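Local structure of BIFUNCTIONAL PROTEIN Proline utilization A (PutA) (Corynebacterium freiburgense, 5UX5) at residues N14-L20 with E362-R367; Q21-I25 with F444-V448; P199-D203 with T479-R484; P269-Q273 with A455-R459; A279-K283 with E341-V345. The protein catalyses both oxidative steps from proline to glutamate, joining an FAD-dependent proline dehydrogenase and an NAD-dependent L-glutamate-gamma-semialdehyde dehydrogenase in one chain. All blocks are in the same frame, centred on the assembly; numbering follows the deposited sequence.

How the interactions relate
Most of the contacts set buried apolar groups beside a more exposed polar margin; interaction 4 is the exception. Interactions 1 and 2 share helix 16-31 and touch through Leu17 and Ile24. They set this N-terminal helix against helix 354-367 and helix 438-450, with leucines, isoleucines and Phe444 inside and a salt bridge outside. Interactions 4 and 5 use the start and the middle of helix 271-287, a barrel helix: its start meets a loop mainly through backbone carbonyls and weak amide bonds, while further along alanines pack on a turn flanked by a lysine-glutamate pair. Interaction 3, about 42 Å between centres from interactions 1 and 2, buries a tryptophan near the aldehyde dehydrogenase part.

Interaction 1: residues N14-L20 with E362-R367; sequences NRDLENL and ELSVER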
# COMPACT_ATOMS: atom_id res chain seq x y z
N ASN A 14 -18.66 33.75 21.43
CA ASN A 14 -19.78 34.60 21.80
C ASN A 14 -21.01 33.72 21.92
O ASN A 14 -20.97 32.52 21.65
CB ASN A 14 -20.02 35.68 20.76
CG ASN A 14 -20.39 35.06 19.45
OD1 ASN A 14 -21.56 34.81 19.17
ND2 ASN A 14 -19.38 34.70 18.68
N ARG A 15 -22.15 34.35 22.22
CA ARG A 15 -23.38 33.61 22.47
C ARG A 15 -24.49 33.92 21.46
O ARG A 15 -25.67 33.70 21.76
CB ARG A 15 -23.88 33.86 23.90
CG ARG A 15 -22.85 33.56 24.97
CD ARG A 15 -23.35 32.59 26.04
NE ARG A 15 -24.76 32.78 26.38
CZ ARG A 15 -25.56 31.79 26.78
NH1 ARG A 15 -25.10 30.53 26.87
NH2 ARG A 15 -26.84 32.06 27.06
N ASP A 16 -24.16 34.41 20.26
CA ASP A 16 -25.21 34.72 19.30
C ASP A 16 -26.01 33.46 18.93
O ASP A 16 -27.24 33.48 18.94
CB ASP A 16 -24.62 35.39 18.06
CG ASP A 16 -24.09 36.77 18.36
OD1 ASP A 16 -24.64 37.43 19.26
OD2 ASP A 16 -23.11 37.20 17.71
N LEU A 17 -25.32 32.36 18.63
CA LEU A 17 -26.01 31.11 18.32
C LEU A 17 -26.92 30.66 19.47
O LEU A 17 -28.06 30.22 19.23
CB LEU A 17 -24.99 30.01 17.98
CG LEU A 17 -24.62 29.89 16.51
CD1 LEU A 17 -23.72 28.72 16.31
CD2 LEU A 17 -25.87 29.69 15.71
N GLU A 18 -26.44 30.72 20.71
CA GLU A 18 -27.31 30.39 21.84
C GLU A 18 -28.57 31.25 21.87
O GLU A 18 -29.67 30.75 22.15
CB GLU A 18 -26.56 30.50 23.18
CG GLU A 18 -25.77 29.23 23.51
CD GLU A 18 -24.31 29.28 23.13
OE1 GLU A 18 -23.59 28.33 23.48
OE2 GLU A 18 -23.90 30.23 22.43
N ASN A 19 -28.45 32.55 21.56
CA ASN A 19 -29.63 33.40 21.60
C ASN A 19 -30.55 33.16 20.41
O ASN A 19 -31.78 33.20 20.56
CB ASN A 19 -29.22 34.87 21.67
CG ASN A 19 -28.43 35.22 22.94
OD1 ASN A 19 -28.64 34.64 24.02
ND2 ASN A 19 -27.51 36.19 22.81
N LEU A 20 -29.99 32.83 19.25
CA LEU A 20 -30.81 32.64 18.05
C LEU A 20 -31.38 31.24 17.94
O LEU A 20 -32.18 30.99 17.04
CB LEU A 20 -29.98 32.96 16.80
CG LEU A 20 -29.33 34.35 16.71
CD1 LEU A 20 -28.52 34.45 15.46
CD2 LEU A 20 -30.36 35.49 16.73
N GLU A 362 -29.59 33.21 9.95
CA GLU A 362 -29.90 34.03 11.12
C GLU A 362 -28.66 34.73 11.67
O GLU A 362 -28.75 35.87 12.15
CB GLU A 362 -30.54 33.17 12.20
CG GLU A 362 -31.95 32.69 11.86
CD GLU A 362 -32.94 33.84 11.67
OE1 GLU A 362 -34.00 33.58 11.06
OE2 GLU A 362 -32.69 34.97 12.16
N LEU A 363 -27.50 34.08 11.62
CA LEU A 363 -26.28 34.78 12.00
C LEU A 363 -26.04 35.98 11.08
O LEU A 363 -25.71 37.07 11.56
CB LEU A 363 -25.08 33.83 11.97
CG LEU A 363 -24.83 32.85 13.12
CD1 LEU A 363 -23.61 31.98 12.81
CD2 LEU A 363 -24.65 33.58 14.46
N SER A 364 -26.22 35.80 9.76
CA SER A 364 -25.96 36.88 8.82
C SER A 364 -26.87 38.07 9.06
O SER A 364 -26.45 39.23 8.99
CB SER A 364 -26.12 36.39 7.38
OG SER A 364 -27.47 36.07 7.09
N VAL A 365 -28.14 37.80 9.37
CA VAL A 365 -29.09 38.87 9.62
C VAL A 365 -28.78 39.57 10.94
O VAL A 365 -28.73 40.80 10.99
CB VAL A 365 -30.51 38.30 9.59
CG1 VAL A 365 -31.49 39.37 10.02
CG2 VAL A 365 -30.81 37.79 8.18
N GLU A 366 -28.50 38.82 12.01
CA GLU A 366 -28.23 39.44 13.31
C GLU A 366 -26.99 40.32 13.28
O GLU A 366 -26.93 41.34 13.98
CB GLU A 366 -28.07 38.35 14.38
CG GLU A 366 -27.63 38.79 15.78
CD GLU A 366 -28.54 39.81 16.42
OE1 GLU A 366 -28.03 40.61 17.25
OE2 GLU A 366 -29.75 39.80 16.13
N ARG A 367 -26.03 39.98 12.45
CA ARG A 367 -24.74 40.64 12.44
C ARG A 367 -24.57 41.58 11.28
O ARG A 367 -23.53 42.23 11.18
CB ARG A 367 -23.61 39.60 12.43
CG ARG A 367 -23.69 38.63 13.59
CD ARG A 367 -22.40 37.88 13.70
NE ARG A 367 -22.38 36.96 14.81
CZ ARG A 367 -21.60 35.88 14.84
NH1 ARG A 367 -20.81 35.61 13.81
NH2 ARG A 367 -21.61 35.06 15.88
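With CG of Arg367 anti to its carbonyl carbon (chi1 -57°) and the chain stretched out to NE, the guanidinium reaches across to Asp16, whose CG also stands beside the backbone N (chi1 -68°). Arg367 meets the carboxylate side-on and puts two nitrogens on a single oxygen: NE lies 3.0 Å and NH2 3.2 Å from Asp16 OD2, both on the side facing away from OD1. The two flat groups are clearly twisted, with their planes 58° apart. Asn14 OD1 adds a weak third bond, 3.3 Å from Arg367 NH2. The same Asn14 oxygen accepts the backbone N of Asp16 at 2.8 Å in an Asx turn, which ties the amide to the first turn of helix 16-31. Asp335 and the carbonyl of Leu338 complete the setting of the guanidinium, so it is held from several directions. Leu363 CD2 lies against one face of the guanidinium and also touches Asp16 CB at 4.0 Å. Leu20 CD1 drops onto the neighbouring helical turn, 3.6 Å from Glu362 O and 4.1 Å from Leu363 CD2, while Leu17 CD2 approaches Leu363 CG at 4.2 Å. The salt bridge thus borders a leucine patch where the N-terminal helix crosses helix 354-367, one of the outer helices of the proline dehydrogenase (beta/alpha)8 barrel.

Interaction 2: residues Q21-I25 with F444-V448; sequences QERII and FRESV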
# COMPACT_ATOMS: atom_id res chain seq x y z
N GLN A 21 -31.06 30.37 18.90
CA GLN A 21 -31.31 28.94 18.76
C GLN A 21 -32.76 28.63 18.42
O GLN A 21 -33.04 27.78 17.57
CB GLN A 21 -30.90 28.25 20.06
CG GLN A 21 -30.41 26.85 19.90
CD GLN A 21 -29.90 26.29 21.21
OE1 GLN A 21 -28.84 25.67 21.25
NE2 GLN A 21 -30.67 26.49 22.28
N GLU A 22 -33.71 29.32 19.05
CA GLU A 22 -35.11 29.00 18.83
C GLU A 22 -35.70 29.71 17.62
O GLU A 22 -36.59 29.16 16.96
CB GLU A 22 -35.91 29.31 20.09
CG GLU A 22 -35.31 28.68 21.36
CD GLU A 22 -35.42 27.14 21.39
OE1 GLU A 22 -36.44 26.59 20.93
OE2 GLU A 22 -34.47 26.48 21.89
N ARG A 23 -35.23 30.92 17.29
CA ARG A 23 -35.64 31.49 16.01
C ARG A 23 -35.03 30.70 14.86
O ARG A 23 -35.60 30.66 13.77
CB ARG A 23 -35.28 32.98 15.93
N ILE A 24 -33.88 30.06 15.10
CA ILE A 24 -33.28 29.20 14.07
C ILE A 24 -34.12 27.94 13.87
O ILE A 24 -34.40 27.54 12.74
CB ILE A 24 -31.83 28.83 14.43
CG1 ILE A 24 -30.90 30.04 14.43
CG2 ILE A 24 -31.29 27.80 13.46
CD1 ILE A 24 -29.48 29.68 14.90
N ILE A 25 -34.53 27.29 14.97
CA ILE A 25 -35.31 26.06 14.84
C ILE A 25 -36.65 26.36 14.19
O ILE A 25 -37.14 25.60 13.35
CB ILE A 25 -35.49 25.36 16.20
CG1 ILE A 25 -34.13 24.97 16.79
CG2 ILE A 25 -36.35 24.11 16.04
CD1 ILE A 25 -34.22 24.30 18.13
N PHE A 444 -29.29 19.24 16.83
CA PHE A 444 -28.80 20.58 16.52
C PHE A 444 -28.49 21.36 17.79
O PHE A 444 -27.43 22.00 17.89
CB PHE A 444 -29.81 21.35 15.66
CG PHE A 444 -29.64 22.85 15.70
CD1 PHE A 444 -28.56 23.46 15.07
CD2 PHE A 444 -30.55 23.66 16.39
CE1 PHE A 444 -28.39 24.85 15.12
CE2 PHE A 444 -30.39 25.05 16.45
CZ PHE A 444 -29.32 25.65 15.81
N ARG A 445 -29.42 21.35 18.76
CA ARG A 445 -29.16 21.98 20.05
C ARG A 445 -27.82 21.54 20.62
O ARG A 445 -27.04 22.36 21.12
CB ARG A 445 -30.28 21.63 21.04
CG ARG A 445 -31.63 22.28 20.75
CD ARG A 445 -32.64 21.92 21.85
NE ARG A 445 -33.99 21.80 21.33
CZ ARG A 445 -34.83 22.82 21.23
NH1 ARG A 445 -34.45 24.03 21.60
NH2 ARG A 445 -36.05 22.62 20.74
N GLU A 446 -27.53 20.24 20.55
CA GLU A 446 -26.29 19.73 21.11
C GLU A 446 -25.08 20.25 20.34
O GLU A 446 -24.03 20.52 20.94
CB GLU A 446 -26.30 18.20 21.13
CG GLU A 446 -25.17 17.57 21.95
CD GLU A 446 -25.22 17.93 23.43
OE1 GLU A 446 -26.35 18.04 23.97
OE2 GLU A 446 -24.15 18.13 24.05
N SER A 447 -25.19 20.37 19.01
CA SER A 447 -24.04 20.85 18.26
C SER A 447 -23.77 22.33 18.54
O SER A 447 -22.63 22.78 18.45
CB SER A 447 -24.25 20.61 16.77
OG SER A 447 -25.39 21.30 16.31
N VAL A 448 -24.81 23.09 18.89
CA VAL A 448 -24.61 24.48 19.29
C VAL A 448 -23.77 24.56 20.56
O VAL A 448 -22.89 25.42 20.70
CB VAL A 448 -25.98 25.18 19.46
CG1 VAL A 448 -25.84 26.53 20.16
CG2 VAL A 448 -26.65 25.34 18.11
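Phe444 pushes its ring between Gln21, Ile24 and Ile25, where helix 438-450 packs against the N-terminal helix 16-31 in an inclined, roughly antiparallel helix pair (144° between the local axes) on the flank of the proline dehydrogenase barrel. Its CG is anti to the backbone N (chi1 159°), which sends the ring toward helix 16-31. There CZ meets Ile24 CG2 at 3.7 Å, and CE2 meets Ile25 CG1 at 3.8 Å and the Gln21 CG methylene at 3.9 Å. Ser359 of helix 354-367 also touches this ring, and the Phe444 side chain lies about 10 Å from the bound FAD. Next comes Arg445, bent at chi3 and exposed to solvent. Ile25 CD1 rests over one face of its guanidinium, 3.5 Å from CZ, and the carboxylate of Glu22 sits at its edge, nearly coplanar with it. This is a salt bridge through NH1, although its modelled length is too short to be trusted. Ser447 turns back to its own helix, its OG bonding to Phe444 O. Val448 lies one turn on from Phe444: its CG2 lies over one face of the Phe444 ring, and its CG1 is 3.3 Å from Gln21 OE1.

Interaction 3: residues P199-D203 with T479-R484; sequences PWDID and TLEWAR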
# COMPACT_ATOMS: atom_id res chain seq x y z
N PRO A 199 2.72 13.20 -3.03
CA PRO A 199 2.56 13.84 -1.72
C PRO A 199 3.85 14.28 -1.07
O PRO A 199 3.79 14.93 -0.02
CB PRO A 199 1.90 12.76 -0.88
CG PRO A 199 2.42 11.48 -1.47
CD PRO A 199 2.53 11.74 -2.97
N TRP A 200 5.02 13.92 -1.60
CA TRP A 200 6.27 14.30 -0.97
C TRP A 200 6.88 15.57 -1.55
O TRP A 200 7.86 16.08 -1.00
CB TRP A 200 7.30 13.17 -1.07
CG TRP A 200 6.93 11.99 -0.23
CD1 TRP A 200 6.23 10.89 -0.63
CD2 TRP A 200 7.21 11.79 1.15
NE1 TRP A 200 6.07 10.02 0.40
CE2 TRP A 200 6.66 10.55 1.52
CE3 TRP A 200 7.88 12.55 2.12
CZ2 TRP A 200 6.73 10.04 2.83
CZ3 TRP A 200 7.96 12.04 3.42
CH2 TRP A 200 7.38 10.79 3.76
N ASP A 201 6.31 16.11 -2.62
CA ASP A 201 6.88 17.25 -3.32
C ASP A 201 5.84 18.35 -3.35
O ASP A 201 5.24 18.60 -4.40
CB ASP A 201 7.32 16.85 -4.73
CG ASP A 201 8.04 17.97 -5.46
OD1 ASP A 201 8.62 18.84 -4.77
OD2 ASP A 201 8.04 17.99 -6.73
N ILE A 202 5.63 19.01 -2.21
CA ILE A 202 4.61 20.06 -2.17
C ILE A 202 5.06 21.27 -2.98
O ILE A 202 4.26 21.81 -3.75
CB ILE A 202 4.26 20.46 -0.71
CG1 ILE A 202 2.97 21.26 -0.70
CG2 ILE A 202 5.32 21.31 -0.08
CD1 ILE A 202 2.43 21.49 0.67
N ASP A 203 6.36 21.62 -2.95
CA ASP A 203 6.88 22.77 -3.68
C ASP A 203 6.70 22.58 -5.18
O ASP A 203 6.26 23.50 -5.88
CB ASP A 203 8.38 23.01 -3.40
CG ASP A 203 8.71 23.27 -1.92
OD1 ASP A 203 7.83 23.59 -1.10
OD2 ASP A 203 9.91 23.18 -1.58
N THR A 479 6.26 16.57 8.48
CA THR A 479 6.86 15.46 7.75
C THR A 479 7.54 15.94 6.48
O THR A 479 8.70 15.60 6.22
CB THR A 479 5.78 14.44 7.40
OG1 THR A 479 5.13 14.03 8.60
CG2 THR A 479 6.36 13.23 6.68
N LEU A 480 6.82 16.73 5.67
CA LEU A 480 7.39 17.34 4.47
C LEU A 480 8.57 18.25 4.79
O LEU A 480 9.38 18.53 3.90
CB LEU A 480 6.32 18.13 3.70
CG LEU A 480 5.14 17.27 3.25
CD1 LEU A 480 4.04 18.10 2.62
CD2 LEU A 480 5.62 16.19 2.31
N GLU A 481 8.70 18.69 6.04
CA GLU A 481 9.82 19.55 6.36
C GLU A 481 11.11 18.75 6.51
O GLU A 481 12.14 19.15 5.95
CB GLU A 481 9.52 20.38 7.61
CG GLU A 481 10.71 21.18 8.21
CD GLU A 481 11.48 22.12 7.23
OE1 GLU A 481 12.63 22.51 7.58
OE2 GLU A 481 10.97 22.49 6.14
N TRP A 482 11.07 17.61 7.24
CA TRP A 482 12.30 16.82 7.36
C TRP A 482 12.59 16.03 6.09
O TRP A 482 13.75 15.67 5.84
CB TRP A 482 12.28 15.89 8.60
CG TRP A 482 11.25 14.76 8.68
CD1 TRP A 482 10.22 14.66 9.58
CD2 TRP A 482 11.18 13.58 7.86
NE1 TRP A 482 9.51 13.49 9.38
CE2 TRP A 482 10.08 12.81 8.33
CE3 TRP A 482 11.94 13.09 6.79
CZ2 TRP A 482 9.71 11.58 7.74
CZ3 TRP A 482 11.58 11.88 6.20
CH2 TRP A 482 10.47 11.14 6.68
N ALA A 483 11.58 15.79 5.25
CA ALA A 483 11.83 15.17 3.95
C ALA A 483 12.70 16.06 3.06
O ALA A 483 13.53 15.55 2.28
CB ALA A 483 10.49 14.84 3.29
N ARG A 484 12.57 17.38 3.18
CA ARG A 484 13.43 18.29 2.44
C ARG A 484 14.88 18.22 2.91
O ARG A 484 15.79 18.41 2.09
CB ARG A 484 12.92 19.72 2.57
CG ARG A 484 11.71 20.03 1.70
CD ARG A 484 11.26 21.46 1.91
NE ARG A 484 9.84 21.64 1.59
CZ ARG A 484 8.87 21.70 2.50
NH1 ARG A 484 9.16 21.59 3.78
NH2 ARG A 484 7.61 21.88 2.13
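Arg484 NE faces Asp203 OD2 at 3.5 Å, a long salt bridge that lacks the geometry of a hydrogen bond, with the carboxylate and guanidinium planes only 16° apart. The arginine is shared: its NH1 makes a weak bond of 3.1 Å to Glu481 OE2 one turn earlier in its own helix. Asp203 in turn directs OD1 to Arg244, so its charge is divided between two arginines, which would be expected to favour the ionised form. The guanidinium edge also borders Ile202, whose CG2 approaches Arg484 NH2. Behind this polar margin Leu480 carries the apolar middle, its CD1 lying 4.1 Å from Ile202 CB and its CD2 3.8 Å from Trp200 CA. Residues 199-203 lead into helix 202-221 of the proline dehydrogenase barrel, with Asp201 as N-cap binding the backbone N of Gly204, while helix 477-484 belongs to the stretch of chain running on toward the aldehyde dehydrogenase part. Trp200 joins the two. Trp200 CG stands anti to the carbonyl carbon (chi1 -69°) and, with chi2 near 94°, the six-membered ring faces the helix. Ala483 CB sits at the ring edge, 3.7 Å from CE3, and Thr479 CG2 comes obliquely to within 3.8 Å of CZ3. Trp482 CH2 touches CZ3 at 4.2 Å, while Ile550 and Ala551 of helix 550-574 also pack against Trp200.

Interaction 4: residues P269-Q273 with A455-R459; sequences PDSFQ and AEDSR
Pro269 packs against the backbone of residues 455-459, a loop that runs past the turn leading from strand 260-265 into helix 271-287 of the proline dehydrogenase (beta/alpha)8 barrel. The proline CB is 3.3 Å from Asp457 O, and its CG meets Arg459 CG at 3.8 Å, the two side chains crossing at about a right angle. Beside it a CA-H...O contact of 3.3 Å runs from Asp270 CA to Glu456 O, and Asp270 OD2 lies 3.3 Å from Ser458 CB. Gln273 reaches over the loop with its chain extended beyond CG, and its NE2 makes two weak bonds, each 3.4 Å long, to Glu456 OE1 and Asp457 OD1. With CG between the backbone N and carbonyl carbon (chi1 68°) and the chain extended beyond, Glu456 brings OE2 to the edge of the Phe272 ring. In the next shell Arg332 makes a cation-pi contact with Phe272 and also bonds to the carbonyl of Ala455. The Tyr236 hydroxyl pairs with both Asp270 OD2 and Ser458 OG, pinning the two segments together. Arg459, whose side chain is about 8 Å from the bound FAD, is anchored by a hydrogen bond from its NE to Pro319 O.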
# COMPACT_ATOMS: atom_id res chain seq x y z
N PRO A 269 -10.96 18.48 11.82
CA PRO A 269 -10.76 19.44 12.92
C PRO A 269 -9.75 20.53 12.56
O PRO A 269 -9.96 21.69 12.91
CB PRO A 269 -10.28 18.54 14.07
CG PRO A 269 -9.85 17.28 13.43
CD PRO A 269 -10.73 17.09 12.25
N ASP A 270 -8.68 20.20 11.85
CA ASP A 270 -7.68 21.21 11.55
C ASP A 270 -8.12 22.16 10.42
O ASP A 270 -7.35 23.04 10.05
CB ASP A 270 -6.34 20.54 11.24
CG ASP A 270 -6.47 19.36 10.27
OD1 ASP A 270 -7.50 18.66 10.29
OD2 ASP A 270 -5.52 19.13 9.49
N SER A 271 -9.33 22.00 9.88
CA SER A 271 -9.84 23.00 8.95
C SER A 271 -10.28 24.26 9.67
O SER A 271 -10.40 25.31 9.04
CB SER A 271 -10.98 22.44 8.10
OG SER A 271 -12.19 22.37 8.82
N PHE A 272 -10.52 24.20 10.98
CA PHE A 272 -10.72 25.43 11.71
C PHE A 272 -9.44 26.26 11.73
O PHE A 272 -9.50 27.49 11.63
CB PHE A 272 -11.22 25.14 13.14
CG PHE A 272 -11.37 26.38 13.98
CD1 PHE A 272 -12.22 27.41 13.58
CD2 PHE A 272 -10.65 26.53 15.16
CE1 PHE A 272 -12.35 28.55 14.34
CE2 PHE A 272 -10.78 27.68 15.91
CZ PHE A 272 -11.63 28.69 15.51
N GLN A 273 -8.28 25.61 11.85
CA GLN A 273 -7.04 26.37 11.74
C GLN A 273 -6.84 26.88 10.32
O GLN A 273 -6.38 28.01 10.13
CB GLN A 273 -5.88 25.51 12.20
CG GLN A 273 -6.00 25.15 13.65
CD GLN A 273 -5.05 24.06 14.09
OE1 GLN A 273 -4.54 23.29 13.27
NE2 GLN A 273 -4.77 24.02 15.39
N ALA A 455 -12.36 19.47 18.97
CA ALA A 455 -10.93 19.65 18.82
C ALA A 455 -10.64 20.53 17.61
O ALA A 455 -11.49 20.76 16.76
CB ALA A 455 -10.22 18.32 18.65
N GLU A 456 -9.41 21.02 17.55
CA GLU A 456 -8.96 21.76 16.39
C GLU A 456 -7.61 21.32 15.86
O GLU A 456 -7.27 21.71 14.74
CB GLU A 456 -8.90 23.27 16.69
CG GLU A 456 -7.84 23.74 17.67
CD GLU A 456 -7.85 25.26 17.81
OE1 GLU A 456 -7.07 25.94 17.09
OE2 GLU A 456 -8.66 25.77 18.62
N ASP A 457 -6.84 20.53 16.60
CA ASP A 457 -5.61 19.97 16.06
C ASP A 457 -5.92 18.93 14.99
O ASP A 457 -7.04 18.42 14.90
CB ASP A 457 -4.76 19.32 17.15
CG ASP A 457 -3.92 20.32 17.89
OD1 ASP A 457 -3.82 21.47 17.42
OD2 ASP A 457 -3.33 19.93 18.92
N SER A 458 -4.92 18.62 14.17
CA SER A 458 -5.06 17.56 13.19
C SER A 458 -4.93 16.16 13.83
O SER A 458 -3.94 15.85 14.50
CB SER A 458 -4.03 17.74 12.08
OG SER A 458 -3.79 16.54 11.40
N ARG A 459 -5.91 15.30 13.56
CA ARG A 459 -5.87 13.94 14.08
C ARG A 459 -4.59 13.20 13.70
O ARG A 459 -4.18 12.27 14.42
CB ARG A 459 -7.08 13.15 13.59
CG ARG A 459 -8.38 13.79 13.92
CD ARG A 459 -9.02 13.01 15.02
NE ARG A 459 -9.81 11.89 14.55
CZ ARG A 459 -9.89 10.74 15.18
NH1 ARG A 459 -9.19 10.53 16.29
NH2 ARG A 459 -10.68 9.79 14.69

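Interaction 5: residues A279-K283 with E341-V345; sequences ADFAK and EHENV
Lys283 runs from helix 271-287 toward Glu341 and His342 as a nearly straight rod. From CB, its CG lies beside the backbone N (chi1 -67°), and the remaining torsions are all close to 180°, so CG and CD simply carry the chain forward along the edge of the contact. The first close meeting is at CE, which lies 3.5 Å from Glu341 O and 3.6 Å from His342 ND1, coming to the imidazole obliquely. At the tip, NZ forms a salt bridge of 2.9 Å with Glu341 OE1, meeting that oxygen on its anti side and 15° out of the carboxylate plane. Glu341 is itself extended, and its CG packs over one face of the His342 ring, so Glu341 CG and Lys283 CE both border the imidazole. Deeper in, small side chains let the backbones draw together. Ala279 CB touches His342 ND1 at 3.6 Å, and Ala282 CB presses on Val345 CG2 at 3.5 Å and on Asn344 CB at 3.9 Å. The type I turn from His342 to Val345, closed by a bond of 3.1 Å from Val345 N to His342 O, presents these groups in succession. Tyr336 lies with its ring nearly parallel to that of His342, while Ile293 and Ile295 receive Val345. Asn344 is backbone-bonded to Ile293, which sets the turn at the start of strand 345-350. An outer helix packed on the loop entering a neighbouring parallel strand is characteristic of the (beta/alpha)8 barrel, here that of the proline dehydrogenase module.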
# COMPACT_ATOMS: atom_id res chain seq x y z
N ALA A 279 -8.55 33.49 6.73
CA ALA A 279 -9.17 34.77 7.07
C ALA A 279 -8.12 35.84 7.24
O ALA A 279 -8.31 36.98 6.79
CB ALA A 279 -10.01 34.64 8.35
N ASP A 280 -6.97 35.49 7.83
CA ASP A 280 -5.89 36.47 7.90
C ASP A 280 -5.37 36.77 6.51
O ASP A 280 -5.18 37.94 6.16
CB ASP A 280 -4.74 35.99 8.81
CG ASP A 280 -5.16 35.80 10.29
OD1 ASP A 280 -6.17 36.43 10.75
OD2 ASP A 280 -4.45 35.05 11.00
N PHE A 281 -5.22 35.72 5.67
CA PHE A 281 -4.76 35.90 4.30
C PHE A 281 -5.63 36.91 3.55
O PHE A 281 -5.12 37.77 2.81
CB PHE A 281 -4.74 34.55 3.56
CG PHE A 281 -4.50 34.70 2.10
CD1 PHE A 281 -3.22 34.94 1.63
CD2 PHE A 281 -5.54 34.68 1.20
CE1 PHE A 281 -2.97 35.12 0.29
CE2 PHE A 281 -5.30 34.85 -0.15
CZ PHE A 281 -4.01 35.08 -0.61
N ALA A 282 -6.94 36.80 3.71
CA ALA A 282 -7.85 37.74 3.08
C ALA A 282 -7.63 39.17 3.57
O ALA A 282 -7.86 40.13 2.82
CB ALA A 282 -9.29 37.31 3.32
N LYS A 283 -7.22 39.34 4.83
CA LYS A 283 -6.92 40.69 5.32
C LYS A 283 -5.63 41.21 4.70
O LYS A 283 -5.54 42.38 4.31
CB LYS A 283 -6.84 40.68 6.84
CG LYS A 283 -8.16 40.40 7.54
CD LYS A 283 -7.95 40.20 9.02
CE LYS A 283 -9.26 40.00 9.75
NZ LYS A 283 -9.05 39.88 11.23
N GLU A 341 -15.61 41.68 11.00
CA GLU A 341 -14.15 41.56 11.03
C GLU A 341 -13.62 40.87 9.77
O GLU A 341 -12.52 41.19 9.30
CB GLU A 341 -13.71 40.79 12.29
CG GLU A 341 -12.22 40.55 12.35
CD GLU A 341 -11.75 39.85 13.61
OE1 GLU A 341 -10.51 39.65 13.73
OE2 GLU A 341 -12.59 39.51 14.48
N HIS A 342 -14.37 39.93 9.22
CA HIS A 342 -13.94 39.16 8.05
C HIS A 342 -14.77 39.48 6.81
O HIS A 342 -15.15 38.58 6.06
CB HIS A 342 -13.98 37.66 8.36
CG HIS A 342 -13.18 37.26 9.57
ND1 HIS A 342 -11.83 37.51 9.68
CD2 HIS A 342 -13.55 36.63 10.71
CE1 HIS A 342 -11.40 37.05 10.84
NE2 HIS A 342 -12.42 36.52 11.49
N GLU A 343 -15.04 40.76 6.57
CA GLU A 343 -15.75 41.18 5.36
C GLU A 343 -15.08 40.68 4.08
O GLU A 343 -15.75 40.53 3.05
CB GLU A 343 -15.89 42.71 5.31
N ASN A 344 -13.78 40.38 4.11
CA ASN A 344 -13.09 39.99 2.89
C ASN A 344 -13.22 38.51 2.57
O ASN A 344 -12.79 38.08 1.49
CB ASN A 344 -11.63 40.38 3.00
CG ASN A 344 -11.46 41.87 2.90
OD1 ASN A 344 -11.99 42.48 1.99
ND2 ASN A 344 -10.74 42.48 3.85
N VAL A 345 -13.86 37.73 3.43
CA VAL A 345 -14.09 36.31 3.22
C VAL A 345 -15.60 36.12 3.05
O VAL A 345 -16.34 36.11 4.05
CB VAL A 345 -13.55 35.45 4.37
CG1 VAL A 345 -13.47 33.98 3.94
CG2 VAL A 345 -12.18 35.94 4.80